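Local coordinates for MIPZ (Caulobacter crescentus, PDB 2XJ9), which probably positions the cell division plane as a nucleoid-binding P-loop ATPase that dimerises with nucleotide bound at the interface and inhibits division away from the proper site, at residues Val138-Leu143 / Asp201-Leu206; Met133-Val138 / Val183-Leu188; Leu158-Val163 / Met179-Leu184. The protein carries 1 engineered substitution. All coordinates share one frame; numbering follows the deposited sequence.

Overall arrangement
Interaction 1 lies on the same side of the chain's centre as interactions 2 and 3. Interactions 1 and 2 have centres about 9 Å apart, 1 and 3 about 11 Å, and 2 and 3 about 14 Å. Strand 128-134 and strand 180-186 are neighbours in the parallel seven-stranded sheet: interaction 2 joins their ends, and interaction 3 packs helix 158-168 against the second of them. Interaction 1 then ties helix 137-140, which follows the first strand, to helix 194-210, which follows the second. Along the chain interaction 3 is nested within interaction 1, while 1 and 2 alternate. The nucleotide-facing end of this framework, in interactions 1 and 2, also faces the second subunit; interaction 3 lies farther back.

Interaction 1: residues Val138-Leu143 / Asp201-Leu206; sequences VDFDML and DRLNAL. With AGS (phosphothiophosphoric acid-adenylate ester), chain F.
Phe140 reaches across to three residues of helix 194-210, and the packing is wholly apolar. Its CG stands anti to the backbone N (chi1 -178°), which sends the ring straight out from the short helix 137-140. The far rim of the ring does the touching. Leu203 CD1 lies at the edge, close to the ring plane, 3.8 Å from Phe140 CE2, while Leu206 points back at Phe140 and its CD2 lies oblique to the ring, also 3.8 Å from Phe140 CE2. Arg202 contributes only the root of its side chain: its CB sits 3.6 Å from Phe140 CZ, after which the chain bends at chi2 and chi3 and carries the guanidinium away. Three residues after Phe140, Leu143 brings its CB to 3.7 Å from the same Leu206 CD2, so a single methyl fills the corner between Phe140 and Leu143.

In the Rossmann-like P-loop fold of this ATPase, the two segments belong to connections that follow neighbouring strands, 128-134 and 180-186. Met133 at the end of the first strand lies against both Phe140 and Leu143.

The polar interactions run the other way, toward the nucleotide. Asp139 OD1 accepts a hydrogen bond from the ribose O3' of the ATP analogue at 2.7 Å, and OD2 of the same carboxylate takes the backbone N-H of Asn134. One oxygen thus serves the ligand while the other is tied to the strand end, which should fix the rotation of the group. Val138 CG1 comes within 3.4 Å of the alpha-phosphate oxygen O2A. The P-loop residues Lys18, Ser19 and Thr20 that bind this nucleotide belong to the second subunit, whose Arg50 also forms a salt bridge with Asp141.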
loop_
_atom_site.group_PDB
_atom_site.type_symbol
_atom_site.label_atom_id
_atom_site.label_comp_id
_atom_site.label_asym_id
_atom_site.label_seq_id
_atom_site.Cartn_x
_atom_site.Cartn_y
_atom_site.Cartn_z
ATOM N N VAL A 138 2.230 -2.857 11.619
ATOM C CA VAL A 138 1.401 -1.881 10.943
ATOM C C VAL A 138 0.407 -2.596 10.044
ATOM O O VAL A 138 -0.773 -2.269 10.046
ATOM C CB VAL A 138 2.272 -0.909 10.123
ATOM C CG1 VAL A 138 1.414 0.121 9.407
ATOM C CG2 VAL A 138 3.274 -0.236 11.027
ATOM N N ASP A 139 0.882 -3.581 9.286
ATOM C CA ASP A 139 -0.023 -4.405 8.471
ATOM C C ASP A 139 -0.920 -5.237 9.367
ATOM O O ASP A 139 -2.114 -5.261 9.184
ATOM C CB ASP A 139 0.744 -5.331 7.522
ATOM C CG ASP A 139 1.377 -4.590 6.349
ATOM O OD1 ASP A 139 1.801 -3.434 6.490
ATOM O OD2 ASP A 139 1.467 -5.173 5.262
ATOM N N PHE A 140 -0.324 -5.896 10.350
ATOM C CA PHE A 140 -1.049 -6.801 11.208
ATOM C C PHE A 140 -2.278 -6.177 11.852
ATOM O O PHE A 140 -3.201 -6.884 12.245
ATOM C CB PHE A 140 -0.142 -7.328 12.298
ATOM C CG PHE A 140 -0.810 -8.322 13.197
ATOM C CD1 PHE A 140 -1.335 -7.941 14.415
ATOM C CD2 PHE A 140 -0.915 -9.641 12.825
ATOM C CE1 PHE A 140 -1.937 -8.863 15.241
ATOM C CE2 PHE A 140 -1.519 -10.560 13.652
ATOM C CZ PHE A 140 -2.034 -10.174 14.850
ATOM N N ASP A 141 -2.295 -4.855 11.966
ATOM C CA ASP A 141 -3.367 -4.183 12.700
ATOM C C ASP A 141 -4.706 -4.184 11.959
ATOM O O ASP A 141 -5.738 -3.846 12.531
ATOM C CB ASP A 141 -2.965 -2.746 13.003
ATOM C CG ASP A 141 -3.916 -2.077 13.963
ATOM O OD1 ASP A 141 -4.414 -0.976 13.630
ATOM O OD2 ASP A 141 -4.162 -2.654 15.047
ATOM N N MET A 142 -4.679 -4.536 10.675
ATOM C CA MET A 142 -5.907 -4.695 9.891
ATOM C C MET A 142 -6.450 -6.125 9.974
ATOM O O MET A 142 -7.603 -6.392 9.601
ATOM C CB MET A 142 -5.710 -4.246 8.434
ATOM C CG MET A 142 -5.509 -2.722 8.304
ATOM S SD MET A 142 -6.938 -1.779 8.939
ATOM C CE MET A 142 -8.190 -2.186 7.709
ATOM N N LEU A 143 -5.630 -7.039 10.487
ATOM C CA LEU A 143 -6.132 -8.379 10.795
ATOM C C LEU A 143 -6.599 -8.531 12.256
ATOM O O LEU A 143 -7.675 -9.054 12.502
ATOM C CB LEU A 143 -5.110 -9.449 10.394
ATOM C CG LEU A 143 -4.683 -9.339 8.923
ATOM C CD1 LEU A 143 -3.499 -10.199 8.607
ATOM C CD2 LEU A 143 -5.843 -9.683 7.999
ATOM N N ASP A 201 4.166 -15.212 16.395
ATOM C CA ASP A 201 3.313 -15.689 17.476
ATOM C C ASP A 201 1.879 -15.194 17.311
ATOM O O ASP A 201 0.948 -15.999 17.298
ATOM C CB ASP A 201 3.846 -15.251 18.842
ATOM C CG ASP A 201 5.253 -15.763 19.114
ATOM O OD1 ASP A 201 6.054 -15.003 19.717
ATOM O OD2 ASP A 201 5.560 -16.920 18.732
ATOM N N ARG A 202 1.690 -13.878 17.206
ATOM C CA ARG A 202 0.343 -13.325 17.105
ATOM C C ARG A 202 -0.322 -13.889 15.853
ATOM O O ARG A 202 -1.523 -14.157 15.826
ATOM C CB ARG A 202 0.370 -11.797 17.007
ATOM C CG ARG A 202 1.329 -11.080 17.930
ATOM C CD ARG A 202 0.982 -11.251 19.411
ATOM N NE ARG A 202 2.082 -11.923 20.094
ATOM C CZ ARG A 202 3.095 -11.295 20.687
ATOM N NH1 ARG A 202 3.121 -9.971 20.705
ATOM N NH2 ARG A 202 4.074 -11.991 21.269
ATOM N N LEU A 203 0.476 -14.054 14.807
ATOM C CA LEU A 203 -0.034 -14.532 13.543
ATOM C C LEU A 203 -0.715 -15.884 13.728
ATOM O O LEU A 203 -1.757 -16.157 13.133
ATOM C CB LEU A 203 1.103 -14.654 12.541
ATOM C CG LEU A 203 0.723 -14.189 11.147
ATOM C CD1 LEU A 203 -0.479 -13.273 11.225
ATOM C CD2 LEU A 203 1.908 -13.474 10.536
ATOM N N ASN A 204 -0.121 -16.734 14.554
ATOM C CA ASN A 204 -0.695 -18.045 14.818
ATOM C C ASN A 204 -1.926 -17.960 15.707
ATOM O O ASN A 204 -2.941 -18.598 15.434
ATOM C CB ASN A 204 0.346 -18.987 15.432
ATOM C CG ASN A 204 1.474 -19.307 14.470
ATOM O OD1 ASN A 204 1.249 -19.459 13.271
ATOM N ND2 ASN A 204 2.694 -19.401 14.990
ATOM N N ALA A 205 -1.833 -17.169 16.769
ATOM C CA ALA A 205 -2.928 -17.056 17.726
ATOM C C ALA A 205 -4.172 -16.632 16.988
ATOM O O ALA A 205 -5.249 -17.194 17.193
ATOM C CB ALA A 205 -2.590 -16.051 18.807
ATOM N N LEU A 206 -3.996 -15.640 16.115
ATOM C CA LEU A 206 -5.079 -15.080 15.319
ATOM C C LEU A 206 -5.681 -16.105 14.376
ATOM O O LEU A 206 -6.889 -16.129 14.179
ATOM C CB LEU A 206 -4.571 -13.889 14.519
ATOM C CG LEU A 206 -5.646 -13.082 13.795
ATOM C CD1 LEU A 206 -6.692 -12.665 14.776
ATOM C CD2 LEU A 206 -5.021 -11.853 13.141
HETATM P PG AGS F . -1.618 2.849 3.204
HETATM S S1G AGS F . -1.880 4.038 4.093
HETATM O O2G AGS F . -1.931 2.997 1.712
HETATM O O3G AGS F . -2.126 1.553 3.782
HETATM P PB AGS F . 1.109 3.731 3.769
HETATM O O1B AGS F . 1.461 4.521 2.542
HETATM O O2B AGS F . 0.557 4.327 5.027
HETATM O O3B AGS F . -0.003 2.649 3.269
HETATM P PA AGS F . 2.931 2.496 5.520
HETATM O O1A AGS F . 3.528 3.794 5.976
HETATM O O2A AGS F . 2.001 1.761 6.443
HETATM O O3A AGS F . 2.358 2.778 4.046
HETATM O "O5'" AGS F . 4.114 1.482 5.154
HETATM C "C5'" AGS F . 3.887 0.272 4.447
HETATM C "C4'" AGS F . 4.589 -0.867 5.203
HETATM O "O4'" AGS F . 5.985 -0.676 5.128
HETATM C "C3'" AGS F . 4.287 -0.949 6.692
HETATM O "O3'" AGS F . 4.210 -2.318 7.128
HETATM C "C2'" AGS F . 5.456 -0.306 7.391
HETATM O "O2'" AGS F . 5.622 -1.137 8.514
HETATM C "C1'" AGS F . 6.586 -0.531 6.427
HETATM N N9 AGS F . 7.642 0.491 6.144
HETATM C C8 AGS F . 7.437 1.621 5.450
HETATM N N7 AGS F . 8.600 2.276 5.276
HETATM C C5 AGS F . 9.593 1.558 5.838
HETATM C C6 AGS F . 11.067 1.714 5.986
HETATM N N6 AGS F . 11.721 2.792 5.479
HETATM N N1 AGS F . 11.722 0.729 6.642
HETATM C C2 AGS F . 11.065 -0.353 7.143
HETATM N N3 AGS F . 9.738 -0.558 7.041
HETATM C C4 AGS F . 8.961 0.360 6.402
#

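Interaction 2: residues Met133-Val138 / Val183-Leu188; sequences MNDSFV and VLRNRL. With AGS (phosphothiophosphoric acid-adenylate ester), chain D; AGS (phosphothiophosphoric acid-adenylate ester), chain F.
Met133 exchanges two backbone hydrogen bonds with the neighbouring strand: its N donates to Leu184 O at 2.9 Å, and its O accepts from Asn186 N. This is parallel pairing, with Met133 opposite Arg185. On the face bearing those two side chains, Met133 SD rests 4.2 Å from Val183 CG1. Beyond the paired residues the chains part. Asp135, centre of an inverse gamma turn, is linked to Arg187 O through a water that accepts from Asp135 N and donates to the carbonyl. Its OD2 lies 3.8 Å from Arg185 NE, a long ion pair with the oxygen well out of the guanidinium plane, so only charge acts there.

Arg187 leads from the loop after the strand to the nucleotides. Its CB passes 4.0 Å from Asn134 OD1. CG then settles over the adenine face of the analogue held by this subunit's own P-loop, 3.3 Å from C5, and CD continues over C4. Bends at chi2 and chi3 carry the tip past the base to the sugar, where ribose O4' sits over one face of the guanidinium. At the end NH1 donates to Asn134 OD1 of the second subunit, whose Arg187 does the same for Asn134 here. With an alanine in place of Arg187, the adenine would probably lose the aliphatic cover on one face and Asn134 of the second subunit its charged donor.

Ser136 turns to the other nucleotide. Its OG is 2.6 Å from ribose O2' in a hydrogen bond of either direction, and also caps helix 137-140 by accepting from Val138 N. The chemistry is consistent with nucleotide-dependent dimerisation in deviant Walker A ATPases: the loops that follow neighbouring strands touch both nucleotides, and reciprocal arginine-amide bonds join the subunits between them.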
loop_
_atom_site.group_PDB
_atom_site.type_symbol
_atom_site.label_atom_id
_atom_site.label_comp_id
_atom_site.label_asym_id
_atom_site.label_seq_id
_atom_site.Cartn_x
_atom_site.Cartn_y
_atom_site.Cartn_z
ATOM N N MET A 133 0.667 -10.185 3.284
ATOM C CA MET A 133 0.890 -9.040 4.144
ATOM C C MET A 133 2.384 -8.780 4.372
ATOM O O MET A 133 3.219 -9.669 4.169
ATOM C CB MET A 133 0.205 -9.249 5.487
ATOM C CG MET A 133 0.985 -10.117 6.449
ATOM S SD MET A 133 0.145 -10.292 8.041
ATOM C CE MET A 133 0.333 -8.659 8.754
ATOM N N ASN A 134 2.713 -7.554 4.785
ATOM C CA ASN A 134 4.075 -7.233 5.171
ATOM C C ASN A 134 4.357 -7.791 6.551
ATOM O O ASN A 134 3.476 -7.881 7.408
ATOM C CB ASN A 134 4.321 -5.725 5.203
ATOM C CG ASN A 134 4.374 -5.094 3.818
ATOM O OD1 ASN A 134 5.334 -5.274 3.080
ATOM N ND2 ASN A 134 3.354 -4.306 3.484
ATOM N N ASP A 135 5.609 -8.155 6.748
ATOM C CA ASP A 135 6.130 -8.583 8.028
ATOM C C ASP A 135 6.214 -7.354 8.941
ATOM O O ASP A 135 7.253 -6.720 9.058
ATOM C CB ASP A 135 7.513 -9.150 7.766
ATOM C CG ASP A 135 8.060 -9.901 8.924
ATOM O OD1 ASP A 135 9.302 -9.847 9.116
ATOM O OD2 ASP A 135 7.259 -10.552 9.627
ATOM N N SER A 136 5.109 -6.998 9.576
ATOM C CA SER A 136 5.034 -5.700 10.217
ATOM C C SER A 136 3.740 -5.550 11.008
ATOM O O SER A 136 2.667 -5.930 10.539
ATOM C CB SER A 136 5.111 -4.598 9.156
ATOM O OG SER A 136 4.748 -3.334 9.690
ATOM N N PHE A 137 3.853 -4.971 12.199
ATOM C CA PHE A 137 2.708 -4.748 13.035
ATOM C C PHE A 137 1.733 -3.709 12.495
ATOM O O PHE A 137 0.553 -3.690 12.849
ATOM C CB PHE A 137 3.171 -4.393 14.414
ATOM C CG PHE A 137 3.416 -5.590 15.263
ATOM C CD1 PHE A 137 4.703 -6.031 15.516
ATOM C CD2 PHE A 137 2.348 -6.303 15.789
ATOM C CE1 PHE A 137 4.917 -7.152 16.299
ATOM C CE2 PHE A 137 2.567 -7.421 16.583
ATOM C CZ PHE A 137 3.853 -7.850 16.829
ATOM N N VAL A 138 2.230 -2.857 11.619
ATOM C CA VAL A 138 1.401 -1.881 10.943
ATOM C C VAL A 138 0.407 -2.596 10.044
ATOM O O VAL A 138 -0.773 -2.269 10.046
ATOM C CB VAL A 138 2.272 -0.909 10.123
ATOM C CG1 VAL A 138 1.414 0.121 9.407
ATOM C CG2 VAL A 138 3.274 -0.236 11.027
ATOM N N VAL A 183 -3.152 -16.624 4.643
ATOM C CA VAL A 183 -2.367 -15.414 4.882
ATOM C C VAL A 183 -0.873 -15.682 4.702
ATOM O O VAL A 183 -0.292 -16.432 5.477
ATOM C CB VAL A 183 -2.518 -14.939 6.324
ATOM C CG1 VAL A 183 -1.536 -13.849 6.588
ATOM C CG2 VAL A 183 -3.904 -14.455 6.590
ATOM N N LEU A 184 -0.228 -15.085 3.705
ATOM C CA LEU A 184 1.218 -15.266 3.595
ATOM C C LEU A 184 2.002 -13.991 3.752
ATOM O O LEU A 184 1.525 -12.935 3.422
ATOM C CB LEU A 184 1.605 -16.020 2.326
ATOM C CG LEU A 184 1.178 -15.615 0.919
ATOM C CD1 LEU A 184 -0.196 -15.099 0.965
ATOM C CD2 LEU A 184 2.144 -14.575 0.392
ATOM N N ARG A 185 3.205 -14.097 4.295
ATOM C CA ARG A 185 4.040 -12.930 4.559
ATOM C C ARG A 185 4.914 -12.588 3.364
ATOM O O ARG A 185 5.651 -13.426 2.859
ATOM C CB ARG A 185 4.922 -13.180 5.764
ATOM C CG ARG A 185 4.205 -13.379 7.073
ATOM C CD ARG A 185 5.191 -12.951 8.132
ATOM N NE ARG A 185 5.084 -13.709 9.336
ATOM C CZ ARG A 185 5.924 -14.551 9.936
ATOM N NH1 ARG A 185 5.463 -15.064 11.058
ATOM N NH2 ARG A 185 7.141 -14.897 9.509
ATOM N N ASN A 186 4.842 -11.343 2.929
ATOM C CA ASN A 186 5.431 -10.932 1.667
ATOM C C ASN A 186 6.519 -9.855 1.871
ATOM O O ASN A 186 6.576 -9.208 2.913
ATOM C CB ASN A 186 4.294 -10.464 0.760
ATOM C CG ASN A 186 4.773 -9.961 -0.570
ATOM O OD1 ASN A 186 4.542 -8.798 -0.938
ATOM N ND2 ASN A 186 5.438 -10.826 -1.314
ATOM N N ARG A 187 7.397 -9.681 0.888
ATOM C CA ARG A 187 8.536 -8.760 1.016
ATOM C C ARG A 187 9.396 -9.010 2.248
ATOM O O ARG A 187 9.831 -8.076 2.902
ATOM C CB ARG A 187 8.089 -7.297 0.997
ATOM C CG ARG A 187 7.815 -6.772 -0.397
ATOM C CD ARG A 187 8.687 -5.577 -0.706
ATOM N NE ARG A 187 7.964 -4.324 -0.573
ATOM C CZ ARG A 187 8.464 -3.154 -0.936
ATOM N NH1 ARG A 187 7.739 -2.061 -0.789
ATOM N NH2 ARG A 187 9.680 -3.082 -1.448
ATOM N N LEU A 188 9.644 -10.273 2.553
ATOM C CA LEU A 188 10.540 -10.609 3.635
ATOM C C LEU A 188 11.974 -10.172 3.312
ATOM O O LEU A 188 12.425 -10.257 2.159
ATOM C CB LEU A 188 10.484 -12.104 3.922
ATOM C CG LEU A 188 9.130 -12.607 4.432
ATOM C CD1 LEU A 188 8.786 -13.977 3.835
ATOM C CD2 LEU A 188 9.072 -12.633 5.949
HETATM P PG AGS D . -2.457 -1.341 -3.222
HETATM S S1G AGS D . -3.221 -1.018 -1.939
HETATM O O2G AGS D . -1.799 -0.160 -3.902
HETATM O O3G AGS D . -3.184 -2.193 -4.239
HETATM P PB AGS D . -0.945 -3.782 -3.315
HETATM O O1B AGS D . -1.401 -4.691 -2.195
HETATM O O2B AGS D . -1.432 -3.869 -4.739
HETATM O O3B AGS D . -1.217 -2.283 -2.769
HETATM P PA AGS D . 1.598 -4.121 -4.550
HETATM O O1A AGS D . 1.365 -5.501 -5.129
HETATM O O2A AGS D . 1.543 -2.937 -5.445
HETATM O O3A AGS D . 0.649 -3.875 -3.300
HETATM O "O5'" AGS D . 2.993 -4.112 -3.766
HETATM C "C5'" AGS D . 3.417 -2.931 -3.106
HETATM C "C4'" AGS D . 4.797 -2.498 -3.625
HETATM O "O4'" AGS D . 5.668 -3.546 -3.288
HETATM C "C3'" AGS D . 4.926 -2.375 -5.133
HETATM O "O3'" AGS D . 5.893 -1.381 -5.426
HETATM C "C2'" AGS D . 5.495 -3.682 -5.639
HETATM O "O2'" AGS D . 6.267 -3.420 -6.820
HETATM C "C1'" AGS D . 6.306 -4.108 -4.434
HETATM N N9 AGS D . 6.378 -5.531 -4.031
HETATM C C8 AGS D . 5.365 -6.273 -3.526
HETATM N N7 AGS D . 5.787 -7.528 -3.201
HETATM C C5 AGS D . 7.102 -7.569 -3.484
HETATM C C6 AGS D . 8.153 -8.569 -3.380
HETATM N N6 AGS D . 7.860 -9.795 -2.903
HETATM N N1 AGS D . 9.392 -8.206 -3.772
HETATM C C2 AGS D . 9.693 -6.991 -4.257
HETATM N N3 AGS D . 8.786 -6.026 -4.384
HETATM C C4 AGS D . 7.500 -6.256 -4.014
HETATM P PG AGS F . -1.618 2.849 3.204
HETATM S S1G AGS F . -1.880 4.038 4.093
HETATM O O2G AGS F . -1.931 2.997 1.712
HETATM O O3G AGS F . -2.126 1.553 3.782
HETATM P PB AGS F . 1.109 3.731 3.769
HETATM O O1B AGS F . 1.461 4.521 2.542
HETATM O O2B AGS F . 0.557 4.327 5.027
HETATM O O3B AGS F . -0.003 2.649 3.269
HETATM P PA AGS F . 2.931 2.496 5.520
HETATM O O1A AGS F . 3.528 3.794 5.976
HETATM O O2A AGS F . 2.001 1.761 6.443
HETATM O O3A AGS F . 2.358 2.778 4.046
HETATM O "O5'" AGS F . 4.114 1.482 5.154
HETATM C "C5'" AGS F . 3.887 0.272 4.447
HETATM C "C4'" AGS F . 4.589 -0.867 5.203
HETATM O "O4'" AGS F . 5.985 -0.676 5.128
HETATM C "C3'" AGS F . 4.287 -0.949 6.692
HETATM O "O3'" AGS F . 4.210 -2.318 7.128
HETATM C "C2'" AGS F . 5.456 -0.306 7.391
HETATM O "O2'" AGS F . 5.622 -1.137 8.514
HETATM C "C1'" AGS F . 6.586 -0.531 6.427
HETATM N N9 AGS F . 7.642 0.491 6.144
HETATM C C8 AGS F . 7.437 1.621 5.450
HETATM N N7 AGS F . 8.600 2.276 5.276
HETATM C C5 AGS F . 9.593 1.558 5.838
HETATM C C6 AGS F . 11.067 1.714 5.986
HETATM N N6 AGS F . 11.721 2.792 5.479
HETATM N N1 AGS F . 11.722 0.729 6.642
HETATM C C2 AGS F . 11.065 -0.353 7.143
HETATM N N3 AGS F . 9.738 -0.558 7.041
HETATM C C4 AGS F . 8.961 0.360 6.402
HETATM O O HOH W 1 7.970 -7.315 4.878
#

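Interaction 3: residues Leu158-Val163 / Met179-Leu184; sequences LYSLTV and MDWVVL
Trp181 and Val163 meet face-on, where helix 158-168 packs against the parallel sheet. The helix belongs to the beta-alpha-beta crossover from strand 128-134 to its neighbour, strand 180-186, and it runs back roughly antiparallel to the latter, at 156°, with the axes of the two short segments 11.9 Å apart.

In the first shell, Val163 CG1 sits 4.0 Å from the centroid of the indole six-membered ring, 16° off its normal, a CH-pi contact. CG2 of the same valine lies over the same ring system, 3.9 Å from Trp181 CZ2. The other face of the indole is backed by Val183 CG2, two residues along the strand, so the flat group is held between two valines. It gets there because Trp181 CG is anti to the backbone N (chi1 -174°), extending the indole from the sheet toward the helix.

Around this sandwich, Met179 bends at chi3 to bring CE within 3.6 Å of Val163 CG1. Tyr159 and the indole run past one another head to tail, Tyr159 CE2 lying oblique, 4.0 Å from Trp181 CZ2, and Ser160 CA approaches the far end of the indole at CH2.

Farther out, Phe212 meets Trp181 edge-to-face. Hydrogen bonds hold the polar ends of these buried groups: Ser160 OG is bonded to the carbonyl O of Leu143, linking Ser160 to the segment 138-143. Thr131 OG1, on strand 128-134, takes the N-H of Trp181 NE1 and is also bonded to Tyr159 OH, which has a second hydrogen-bond partner in His123 NE2.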
loop_
_atom_site.group_PDB
_atom_site.type_symbol
_atom_site.label_atom_id
_atom_site.label_comp_id
_atom_site.label_asym_id
_atom_site.label_seq_id
_atom_site.Cartn_x
_atom_site.Cartn_y
_atom_site.Cartn_z
ATOM N N LEU A 158 -10.726 -4.997 11.489
ATOM C CA LEU A 158 -11.472 -4.583 10.298
ATOM C C LEU A 158 -11.530 -5.558 9.120
ATOM O O LEU A 158 -12.605 -5.809 8.577
ATOM C CB LEU A 158 -10.958 -3.227 9.804
ATOM C CG LEU A 158 -11.872 -2.010 9.963
ATOM C CD1 LEU A 158 -12.730 -2.098 11.215
ATOM C CD2 LEU A 158 -11.034 -0.740 9.969
ATOM N N TYR A 159 -10.384 -6.075 8.697
ATOM C CA TYR A 159 -10.347 -6.881 7.490
ATOM C C TYR A 159 -10.702 -8.329 7.774
ATOM O O TYR A 159 -11.276 -9.015 6.922
ATOM C CB TYR A 159 -8.988 -6.811 6.815
ATOM C CG TYR A 159 -8.920 -7.691 5.608
ATOM C CD1 TYR A 159 -9.612 -7.372 4.465
ATOM C CD2 TYR A 159 -8.188 -8.853 5.616
ATOM C CE1 TYR A 159 -9.566 -8.179 3.350
ATOM C CE2 TYR A 159 -8.132 -9.676 4.502
ATOM C CZ TYR A 159 -8.826 -9.335 3.369
ATOM O OH TYR A 159 -8.785 -10.145 2.247
ATOM N N SER A 160 -10.348 -8.805 8.964
ATOM C CA SER A 160 -10.770 -10.133 9.395
ATOM C C SER A 160 -12.256 -10.219 9.233
ATOM O O SER A 160 -12.756 -11.171 8.655
ATOM C CB SER A 160 -10.425 -10.377 10.855
ATOM O OG SER A 160 -9.113 -10.876 10.971
ATOM N N LEU A 161 -12.958 -9.202 9.732
ATOM C CA LEU A 161 -14.427 -9.155 9.632
ATOM C C LEU A 161 -14.917 -9.151 8.182
ATOM O O LEU A 161 -15.889 -9.815 7.852
ATOM C CB LEU A 161 -15.006 -7.951 10.378
ATOM C CG LEU A 161 -14.571 -7.783 11.835
ATOM C CD1 LEU A 161 -15.100 -6.475 12.416
ATOM C CD2 LEU A 161 -15.019 -8.991 12.651
ATOM N N THR A 162 -14.240 -8.408 7.316
ATOM C CA THR A 162 -14.615 -8.402 5.910
ATOM C C THR A 162 -14.672 -9.815 5.307
ATOM O O THR A 162 -15.542 -10.114 4.495
ATOM C CB THR A 162 -13.685 -7.502 5.083
ATOM O OG1 THR A 162 -13.987 -6.129 5.370
ATOM C CG2 THR A 162 -13.836 -7.780 3.583
ATOM N N VAL A 163 -13.752 -10.685 5.700
ATOM C CA VAL A 163 -13.737 -12.033 5.152
ATOM C C VAL A 163 -14.741 -12.918 5.891
ATOM O O VAL A 163 -15.342 -13.823 5.310
ATOM C CB VAL A 163 -12.353 -12.660 5.282
ATOM C CG1 VAL A 163 -12.354 -14.049 4.689
ATOM C CG2 VAL A 163 -11.335 -11.796 4.594
ATOM N N MET A 179 -14.820 -21.810 2.156
ATOM C CA MET A 179 -13.782 -20.945 1.612
ATOM C C MET A 179 -12.443 -21.212 2.286
ATOM O O MET A 179 -12.349 -21.193 3.511
ATOM C CB MET A 179 -14.159 -19.494 1.844
ATOM C CG MET A 179 -14.013 -18.620 0.647
ATOM S SD MET A 179 -14.702 -17.024 1.068
ATOM C CE MET A 179 -13.525 -16.526 2.312
ATOM N N ASP A 180 -11.411 -21.469 1.491
ATOM C CA ASP A 180 -10.046 -21.535 2.013
ATOM C C ASP A 180 -9.484 -20.097 2.189
ATOM O O ASP A 180 -9.674 -19.223 1.321
ATOM C CB ASP A 180 -9.177 -22.378 1.066
ATOM C CG ASP A 180 -7.932 -22.951 1.740
ATOM O OD1 ASP A 180 -7.107 -23.553 1.008
ATOM O OD2 ASP A 180 -7.783 -22.808 2.981
ATOM N N TRP A 181 -8.826 -19.835 3.316
ATOM C CA TRP A 181 -8.246 -18.520 3.534
ATOM C C TRP A 181 -6.774 -18.635 3.909
ATOM O O TRP A 181 -6.440 -19.212 4.946
ATOM C CB TRP A 181 -9.017 -17.750 4.599
ATOM C CG TRP A 181 -8.528 -16.344 4.745
ATOM C CD1 TRP A 181 -7.707 -15.667 3.886
ATOM C CD2 TRP A 181 -8.802 -15.437 5.832
ATOM N NE1 TRP A 181 -7.461 -14.394 4.369
ATOM C CE2 TRP A 181 -8.116 -14.235 5.561
ATOM C CE3 TRP A 181 -9.560 -15.527 7.006
ATOM C CZ2 TRP A 181 -8.179 -13.152 6.401
ATOM C CZ3 TRP A 181 -9.613 -14.444 7.844
ATOM C CH2 TRP A 181 -8.931 -13.273 7.539
ATOM N N VAL A 182 -5.895 -18.099 3.064
ATOM C CA VAL A 182 -4.452 -18.187 3.313
ATOM C C VAL A 182 -3.765 -16.842 3.492
ATOM O O VAL A 182 -3.778 -16.020 2.593
ATOM C CB VAL A 182 -3.748 -18.876 2.149
ATOM C CG1 VAL A 182 -2.268 -18.713 2.267
ATOM C CG2 VAL A 182 -4.123 -20.338 2.111
ATOM N N VAL A 183 -3.152 -16.624 4.643
ATOM C CA VAL A 183 -2.367 -15.414 4.882
ATOM C C VAL A 183 -0.873 -15.682 4.702
ATOM O O VAL A 183 -0.292 -16.432 5.477
ATOM C CB VAL A 183 -2.518 -14.939 6.324
ATOM C CG1 VAL A 183 -1.536 -13.849 6.588
ATOM C CG2 VAL A 183 -3.904 -14.455 6.590
ATOM N N LEU A 184 -0.228 -15.085 3.705
ATOM C CA LEU A 184 1.218 -15.266 3.595
ATOM C C LEU A 184 2.002 -13.991 3.752
ATOM O O LEU A 184 1.525 -12.935 3.422
ATOM C CB LEU A 184 1.605 -16.020 2.326
ATOM C CG LEU A 184 1.178 -15.615 0.919
ATOM C CD1 LEU A 184 -0.196 -15.099 0.965
ATOM C CD2 LEU A 184 2.144 -14.575 0.392
#